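Local coordinates for protein cystatin (Fasciola hepatica, PDB 6I1M) that probably inhibits papain-like cysteine proteases, as a secreted stefin-type cystatin that would block the active-site cleft of its target with a wedge-shaped edge, at residues Ser16-Met21 with Val71-Tyr76; Gly30-Ser35 with Gly65-Val70; Val43-Gln46 with Gly50-Tyr53. All coordinates share one frame; numbering follows the deposited sequence.

How the interactions relate
The cystatin fold, a helix packed on an antiparallel sheet, is sampled here at three places. Interactions 1 and 2 share strand 66-74: its later part meets the middle of helix 12-28, while its start meets the loop leaving that helix, and the contact centres lie about 16 Å apart. Interaction 3 is the hairpin next door, its centre about 10 Å from that of interaction 1 and about 19 Å from that of interaction 2. Tyr53 ties the hairpin to the helix contact, as Tyr53 N lies 2.8 Å from Val71 O in a probable hydrogen bond. The turn that closes the hairpin, QVVAG from Gln46 to Gly50, is the loop that in related cystatins enters the protease cleft.

Interaction 1: Ser16-Met21 with Val71-Tyr76; sequences SVFQPM and VFVPLY
Val71 reaches the ring of Phe18 with a single methyl, CG1, which lies 3.8 Å from Phe18 CE1 and almost as near CD1. Its first torsion sets this methyl anti to the backbone N (chi1 -179°), and the two side chains meet at a slant, the methyl lying neither squarely over the ring nor at its edge. The same CG1 also has the sulfur of the partly exposed Met21 nearby, with SD at 4.5 Å, a looser contact from the next turn of the helix.

Two residues on, Val73 meets the same corner of the ring, but at its edge. Its CG2 lies in the ring plane, 3.7 Å from Phe18 CE1 and 3.8 Å from CZ, the side chains crossing at about a right angle. One ring face is covered from within the helix by Val17 CG1, 4.1 Å above the plane. The segments form no hydrogen bond with each other, and the contact is apolar.

In the fold this is helix 12-28 lying across the sheet, the axes of 16-21 and 71-74 running at 132° to each other. Phe18 also meets the rings of Tyr53 and Phe55 on strand 50-59, and Met21 touches Thr82.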
loop_
_atom_site.group_PDB
_atom_site.type_symbol
_atom_site.label_atom_id
_atom_site.label_comp_id
_atom_site.label_asym_id
_atom_site.label_seq_id
_atom_site.Cartn_x
_atom_site.Cartn_y
_atom_site.Cartn_z
ATOM N N SER A 16 7.832 1.498 -7.627
ATOM C CA SER A 16 7.831 0.588 -8.797
ATOM C C SER A 16 7.116 -0.733 -8.478
ATOM O O SER A 16 6.357 -1.226 -9.323
ATOM C CB SER A 16 9.226 0.362 -9.288
ATOM O OG SER A 16 9.181 -0.443 -10.439
ATOM N N VAL A 17 7.296 -1.270 -7.275
ATOM C CA VAL A 17 6.810 -2.637 -6.931
ATOM C C VAL A 17 5.377 -2.544 -6.397
ATOM O O VAL A 17 4.515 -3.283 -6.872
ATOM C CB VAL A 17 7.791 -3.310 -5.945
ATOM C CG1 VAL A 17 7.217 -4.539 -5.263
ATOM C CG2 VAL A 17 9.093 -3.673 -6.649
ATOM N N PHE A 18 5.134 -1.637 -5.458
ATOM C CA PHE A 18 3.903 -1.612 -4.624
ATOM C C PHE A 18 2.793 -0.808 -5.294
ATOM O O PHE A 18 1.647 -1.183 -5.102
ATOM C CB PHE A 18 4.186 -1.063 -3.223
ATOM C CG PHE A 18 5.111 -1.941 -2.415
ATOM C CD1 PHE A 18 4.758 -3.244 -2.108
ATOM C CD2 PHE A 18 6.349 -1.473 -2.000
ATOM C CE1 PHE A 18 5.630 -4.064 -1.395
ATOM C CE2 PHE A 18 7.205 -2.276 -1.263
ATOM C CZ PHE A 18 6.842 -3.563 -0.943
ATOM N N GLN A 19 3.095 0.240 -6.066
ATOM C CA GLN A 19 2.016 1.093 -6.631
ATOM C C GLN A 19 1.121 0.244 -7.531
ATOM O O GLN A 19 -0.092 0.320 -7.376
ATOM C CB GLN A 19 2.535 2.361 -7.308
ATOM C CG GLN A 19 1.418 3.292 -7.772
ATOM C CD GLN A 19 0.791 3.011 -9.116
ATOM O OE1 GLN A 19 0.989 1.978 -9.763
ATOM N NE2 GLN A 19 0.012 3.978 -9.567
ATOM N N PRO A 20 1.615 -0.582 -8.487
ATOM C CA PRO A 20 0.718 -1.411 -9.304
ATOM C C PRO A 20 -0.022 -2.513 -8.533
ATOM O O PRO A 20 -1.129 -2.833 -8.917
ATOM C CB PRO A 20 1.644 -2.115 -10.304
ATOM C CG PRO A 20 2.848 -1.196 -10.366
ATOM C CD PRO A 20 3.013 -0.687 -8.955
ATOM N N MET A 21 0.586 -3.061 -7.477
ATOM C CA MET A 21 -0.079 -4.070 -6.610
ATOM C C MET A 21 -1.274 -3.404 -5.923
ATOM O O MET A 21 -2.343 -4.009 -5.853
ATOM C CB MET A 21 0.844 -4.602 -5.517
ATOM C CG MET A 21 1.968 -5.476 -5.987
ATOM S SD MET A 21 2.839 -6.116 -4.523
ATOM C CE MET A 21 4.440 -6.484 -5.230
ATOM N N VAL A 71 0.663 -3.981 2.837
ATOM C CA VAL A 71 1.259 -5.080 2.021
ATOM C C VAL A 71 2.281 -5.823 2.888
ATOM O O VAL A 71 3.207 -5.157 3.381
ATOM C CB VAL A 71 1.933 -4.547 0.749
ATOM C CG1 VAL A 71 2.502 -5.683 -0.087
ATOM C CG2 VAL A 71 0.992 -3.679 -0.073
ATOM N N PHE A 72 2.134 -7.143 2.985
ATOM C CA PHE A 72 3.068 -8.092 3.618
ATOM C C PHE A 72 4.028 -8.652 2.561
ATOM O O PHE A 72 3.607 -9.274 1.552
ATOM C CB PHE A 72 2.308 -9.213 4.317
ATOM C CG PHE A 72 3.230 -10.237 4.927
ATOM C CD1 PHE A 72 4.127 -9.871 5.926
ATOM C CD2 PHE A 72 3.269 -11.537 4.444
ATOM C CE1 PHE A 72 4.964 -10.820 6.491
ATOM C CE2 PHE A 72 4.160 -12.459 4.978
ATOM C CZ PHE A 72 5.007 -12.094 5.993
ATOM N N VAL A 73 5.317 -8.451 2.804
ATOM C CA VAL A 73 6.424 -9.067 2.020
ATOM C C VAL A 73 7.079 -10.109 2.921
ATOM O O VAL A 73 7.757 -9.768 3.882
ATOM C CB VAL A 73 7.438 -8.012 1.547
ATOM C CG1 VAL A 73 8.594 -8.632 0.796
ATOM C CG2 VAL A 73 6.765 -6.943 0.713
ATOM N N PRO A 74 6.880 -11.409 2.664
ATOM C CA PRO A 74 7.489 -12.437 3.496
ATOM C C PRO A 74 8.986 -12.541 3.178
ATOM O O PRO A 74 9.450 -12.067 2.146
ATOM C CB PRO A 74 6.760 -13.721 3.077
ATOM C CG PRO A 74 6.463 -13.455 1.601
ATOM C CD PRO A 74 6.119 -11.978 1.542
ATOM N N LEU A 75 9.692 -13.249 4.045
ATOM C CA LEU A 75 11.079 -13.687 3.780
ATOM C C LEU A 75 11.093 -14.685 2.625
ATOM O O LEU A 75 10.112 -15.437 2.452
ATOM C CB LEU A 75 11.629 -14.267 5.078
ATOM C CG LEU A 75 11.807 -13.211 6.160
ATOM C CD1 LEU A 75 12.107 -13.847 7.501
ATOM C CD2 LEU A 75 12.894 -12.229 5.757
ATOM N N TYR A 76 12.169 -14.674 1.840
ATOM C CA TYR A 76 12.304 -15.564 0.665
ATOM C C TYR A 76 12.069 -17.014 1.117
ATOM O O TYR A 76 11.302 -17.720 0.473
ATOM C CB TYR A 76 13.660 -15.351 -0.018
ATOM C CG TYR A 76 13.856 -16.227 -1.230
ATOM C CD1 TYR A 76 12.989 -16.145 -2.310
ATOM C CD2 TYR A 76 14.883 -17.156 -1.294
ATOM C CE1 TYR A 76 13.137 -16.955 -3.423
ATOM C CE2 TYR A 76 15.053 -17.962 -2.409
ATOM C CZ TYR A 76 14.178 -17.864 -3.478
ATOM O OH TYR A 76 14.316 -18.660 -4.582
#

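Interaction 2: Gly30-Ser35 with Gly65-Val70; sequences GSVVSS and GCWEVV. Unlike the reference sequence in segment 30-35: Val33 (reference Glu).
Val32 packs its CG1 methyl against the six-membered part of the Trp67 indole, 3.6 Å from CH2 and 3.8 Å from CZ2, and this is the apolar part of the contact. The side chains run past one another in opposite directions, and the methyl meets the benzene ring rather than the pyrrole. Its approach is oblique to the ring plane. CG1, anti to the carbonyl carbon of Val32 (chi1 -57°), is the methyl presented to the indole. Both residues are buried, so a small touching surface still belongs to the interior.

Ser31 adds plain van der Waals contacts. Its carbonyl O lies 3.8 Å from Trp67 CZ2, again obliquely, and its CB is 4.1 Å from NE1.

Hydrogen bonding is carried by water instead of passing directly between the segments. One water lies in the plane of the indole at its edge and accepts the N-H of Trp67 NE1 at 3.2 Å. The same water is hydrogen-bonded to Ser31 OG, also at 3.2 Å. The indole nitrogen thus has a partner although 30-35 makes no direct hydrogen bond to it, and the bridge joins loop to strand at the pyrrole side of the ring while Val32 holds the benzene side.

The loop starts where Gly30, with positive phi, ends helix 12-28 in a Schellman motif. Leu26 of that helix touches Ser31, Val32 and Trp67 alike. In the sheet, Trp67 pairs by backbone hydrogen bonds with Val57, and its neighbour Cys66 is tied to Cys92 by a disulfide, while Val32 leans on Cys63 of the other disulfide.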
loop_
_atom_site.group_PDB
_atom_site.type_symbol
_atom_site.label_atom_id
_atom_site.label_comp_id
_atom_site.label_asym_id
_atom_site.label_seq_id
_atom_site.Cartn_x
_atom_site.Cartn_y
_atom_site.Cartn_z
ATOM N N GLY A 30 -13.395 -2.867 -6.613
ATOM C CA GLY A 30 -14.427 -1.934 -7.102
ATOM C C GLY A 30 -14.271 -0.558 -6.485
ATOM O O GLY A 30 -15.184 0.256 -6.605
ATOM N N SER A 31 -13.137 -0.275 -5.861
ATOM C CA SER A 31 -12.907 0.989 -5.128
ATOM C C SER A 31 -12.502 2.119 -6.078
ATOM O O SER A 31 -12.745 3.292 -5.727
ATOM C CB SER A 31 -11.898 0.804 -4.062
ATOM O OG SER A 31 -12.377 -0.069 -3.072
ATOM N N VAL A 32 -11.811 1.801 -7.169
ATOM C CA VAL A 32 -11.348 2.828 -8.147
ATOM C C VAL A 32 -11.653 2.310 -9.558
ATOM O O VAL A 32 -11.847 1.086 -9.750
ATOM C CB VAL A 32 -9.858 3.183 -7.937
ATOM C CG1 VAL A 32 -9.543 3.684 -6.521
ATOM C CG2 VAL A 32 -8.954 2.023 -8.276
ATOM N N VAL A 33 -11.735 3.221 -10.513
ATOM C CA VAL A 33 -11.883 2.894 -11.956
ATOM C C VAL A 33 -10.491 2.659 -12.553
ATOM O O VAL A 33 -9.471 3.052 -11.938
ATOM C CB VAL A 33 -12.674 3.987 -12.704
ATOM C CG1 VAL A 33 -14.113 4.058 -12.209
ATOM C CG2 VAL A 33 -11.988 5.343 -12.624
ATOM N N SER A 34 -10.452 2.017 -13.716
ATOM C CA SER A 34 -9.214 1.494 -14.342
ATOM C C SER A 34 -8.269 2.650 -14.692
ATOM O O SER A 34 -7.036 2.420 -14.671
ATOM C CB SER A 34 -9.539 0.641 -15.542
ATOM O OG SER A 34 -10.247 1.397 -16.503
ATOM N N SER A 35 -8.817 3.851 -14.914
ATOM C CA SER A 35 -8.076 5.087 -15.308
ATOM C C SER A 35 -7.384 5.796 -14.119
ATOM O O SER A 35 -6.693 6.825 -14.344
ATOM C CB SER A 35 -9.043 6.020 -15.985
ATOM O OG SER A 35 -9.770 6.779 -15.014
ATOM N N GLY A 65 -9.777 10.613 -3.165
ATOM C CA GLY A 65 -9.891 10.013 -1.834
ATOM C C GLY A 65 -8.574 9.364 -1.501
ATOM O O GLY A 65 -7.714 9.244 -2.417
ATOM N N CYS A 66 -8.427 9.003 -0.240
ATOM C CA CYS A 66 -7.217 8.376 0.306
ATOM C C CYS A 66 -7.636 7.058 0.942
ATOM O O CYS A 66 -8.767 6.955 1.470
ATOM C CB CYS A 66 -6.516 9.282 1.305
ATOM S SG CYS A 66 -5.664 10.673 0.508
ATOM N N TRP A 67 -6.740 6.084 0.832
ATOM C CA TRP A 67 -6.882 4.736 1.414
ATOM C C TRP A 67 -5.609 4.404 2.189
ATOM O O TRP A 67 -4.500 4.912 1.827
ATOM C CB TRP A 67 -7.161 3.712 0.322
ATOM C CG TRP A 67 -8.451 3.853 -0.432
ATOM C CD1 TRP A 67 -9.574 3.088 -0.265
ATOM C CD2 TRP A 67 -8.709 4.681 -1.581
ATOM N NE1 TRP A 67 -10.506 3.389 -1.221
ATOM C CE2 TRP A 67 -10.023 4.389 -2.018
ATOM C CE3 TRP A 67 -7.981 5.662 -2.263
ATOM C CZ2 TRP A 67 -10.612 5.029 -3.109
ATOM C CZ3 TRP A 67 -8.564 6.303 -3.336
ATOM C CH2 TRP A 67 -9.864 5.994 -3.747
ATOM N N GLU A 68 -5.763 3.636 3.251
ATOM C CA GLU A 68 -4.630 2.963 3.923
ATOM C C GLU A 68 -4.639 1.513 3.448
ATOM O O GLU A 68 -5.713 0.898 3.464
ATOM C CB GLU A 68 -4.769 3.124 5.431
ATOM C CG GLU A 68 -3.857 2.235 6.231
ATOM C CD GLU A 68 -4.106 2.390 7.718
ATOM O OE1 GLU A 68 -3.976 3.547 8.209
ATOM O OE2 GLU A 68 -4.481 1.373 8.370
ATOM N N VAL A 69 -3.490 1.002 3.012
ATOM C CA VAL A 69 -3.359 -0.383 2.481
ATOM C C VAL A 69 -2.071 -0.965 3.047
ATOM O O VAL A 69 -1.010 -0.382 2.808
ATOM C CB VAL A 69 -3.320 -0.416 0.942
ATOM C CG1 VAL A 69 -3.455 -1.843 0.404
ATOM C CG2 VAL A 69 -4.377 0.487 0.322
ATOM N N VAL A 70 -2.169 -2.100 3.722
ATOM C CA VAL A 70 -1.003 -2.864 4.230
ATOM C C VAL A 70 -0.613 -3.948 3.223
ATOM O O VAL A 70 -1.476 -4.710 2.797
ATOM C CB VAL A 70 -1.293 -3.444 5.619
ATOM C CG1 VAL A 70 -0.050 -4.095 6.196
ATOM C CG2 VAL A 70 -1.838 -2.378 6.557
HETATM O O HOH W 1 -13.562 2.488 -1.607
#

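Interaction 3: Val43-Gln46 with Gly50-Tyr53; sequences VSTQ and GTNY. Unlike the reference sequence in segment 50-53: Thr51 (reference Ile).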
loop_
_atom_site.group_PDB
_atom_site.type_symbol
_atom_site.label_atom_id
_atom_site.label_comp_id
_atom_site.label_asym_id
_atom_site.label_seq_id
_atom_site.Cartn_x
_atom_site.Cartn_y
_atom_site.Cartn_z
ATOM N N VAL A 43 4.822 5.740 3.586
ATOM C CA VAL A 43 4.838 4.327 4.013
ATOM C C VAL A 43 5.379 4.273 5.441
ATOM O O VAL A 43 6.296 5.078 5.801
ATOM C CB VAL A 43 5.644 3.458 3.033
ATOM C CG1 VAL A 43 7.129 3.790 3.107
ATOM C CG2 VAL A 43 5.362 1.976 3.267
ATOM N N SER A 44 4.825 3.357 6.221
ATOM C CA SER A 44 5.317 3.011 7.574
ATOM C C SER A 44 5.593 1.515 7.550
ATOM O O SER A 44 4.846 0.821 6.872
ATOM C CB SER A 44 4.341 3.363 8.661
ATOM O OG SER A 44 3.750 4.620 8.446
ATOM N N THR A 45 6.681 1.066 8.161
ATOM C CA THR A 45 7.106 -0.351 8.095
ATOM C C THR A 45 7.071 -0.970 9.484
ATOM O O THR A 45 7.311 -0.272 10.469
ATOM C CB THR A 45 8.477 -0.495 7.451
ATOM O OG1 THR A 45 9.372 0.250 8.272
ATOM C CG2 THR A 45 8.467 0.012 6.030
ATOM N N GLN A 46 6.711 -2.235 9.520
ATOM C CA GLN A 46 6.712 -3.041 10.750
ATOM C C GLN A 46 7.442 -4.345 10.429
ATOM O O GLN A 46 7.052 -5.069 9.460
ATOM C CB GLN A 46 5.285 -3.264 11.208
ATOM C CG GLN A 46 5.204 -4.187 12.409
ATOM C CD GLN A 46 3.798 -4.691 12.596
ATOM O OE1 GLN A 46 3.048 -4.836 11.627
ATOM N NE2 GLN A 46 3.449 -4.998 13.838
ATOM N N GLY A 50 9.305 -11.063 8.142
ATOM C CA GLY A 50 9.062 -10.282 6.924
ATOM C C GLY A 50 8.737 -8.849 7.285
ATOM O O GLY A 50 9.048 -8.407 8.419
ATOM N N THR A 51 8.175 -8.112 6.347
ATOM C CA THR A 51 7.887 -6.675 6.561
ATOM C C THR A 51 6.450 -6.384 6.118
ATOM O O THR A 51 6.060 -6.786 4.987
ATOM C CB THR A 51 8.924 -5.799 5.859
ATOM O OG1 THR A 51 10.186 -6.159 6.417
ATOM C CG2 THR A 51 8.660 -4.320 6.030
ATOM N N ASN A 52 5.722 -5.704 7.004
ATOM C CA ASN A 52 4.441 -5.020 6.723
ATOM C C ASN A 52 4.761 -3.598 6.280
ATOM O O ASN A 52 5.485 -2.865 7.015
ATOM C CB ASN A 52 3.499 -5.057 7.920
ATOM C CG ASN A 52 2.712 -6.344 7.993
ATOM O OD1 ASN A 52 2.451 -6.967 6.975
ATOM N ND2 ASN A 52 2.254 -6.696 9.184
ATOM N N TYR A 53 4.327 -3.269 5.064
ATOM C CA TYR A 53 4.383 -1.896 4.507
ATOM C C TYR A 53 2.976 -1.322 4.566
ATOM O O TYR A 53 2.131 -1.788 3.814
ATOM C CB TYR A 53 4.879 -1.882 3.069
ATOM C CG TYR A 53 6.302 -2.312 2.892
ATOM C CD1 TYR A 53 6.618 -3.657 2.778
ATOM C CD2 TYR A 53 7.327 -1.381 2.798
ATOM C CE1 TYR A 53 7.930 -4.067 2.617
ATOM C CE2 TYR A 53 8.639 -1.777 2.631
ATOM C CZ TYR A 53 8.945 -3.127 2.536
ATOM O OH TYR A 53 10.236 -3.543 2.320
#
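Val43 lies beside Tyr53, pointing the same way, with CG2 at 3.9 Å from Tyr53 CB and in the plane of the phenol ring at its edge. The first torsion of Val43 puts this methyl anti to the backbone N and thereby against the neighbouring strand.

Ser44 contributes its backbone, the carbonyl O facing Tyr53 CA, and its own ladder partner is Lys54. Thr45 stands opposite Tyr53 in a non-hydrogen-bonded antiparallel pair. Its CG2 sits 3.7 Å from Tyr53 CD2, oblique to the ring, while Thr51 CG2 lies over one face, 3.5 Å above the plane of the Tyr53 ring and offset toward the rim. Between the strands, Thr45 CA makes a CA-H...O contact with Asn52 O at 3.2 Å.

Gln46 and Asn52 form the hydrogen-bonded pair. Gln46 N donates a hydrogen bond to Asn52 O and Asn52 N donates one to Gln46 O, each at 2.9 Å. On the face of the sheet turned away from Tyr53, the two amides meet as well: Asn52 ND2 donates to Gln46 OE1 at 3.2 Å in an almost straight bond (175°), leaving in the plane of its own amide but arriving 34° out of the plane of the Gln46 carbonyl. The extended Gln46 chain, CG anti to N, carries OE1 alongside Asn52, and NE2 is hydrogen-bonded to Gly2 O.

Gln46 opens the QVVAG sequence that closes this hairpin and ends at Gly50, the signature inhibitory loop of cystatins. The chemistry divides by face. Tyr53, on the same face as Thr45, gathers apolar packing and meets the ring of Phe18 on helix 12-28, whereas on the other face a hydrogen bond between the two side-chain amides adds to two backbone bonds at one residue pair and, through Gln46, engages the N-terminal segment.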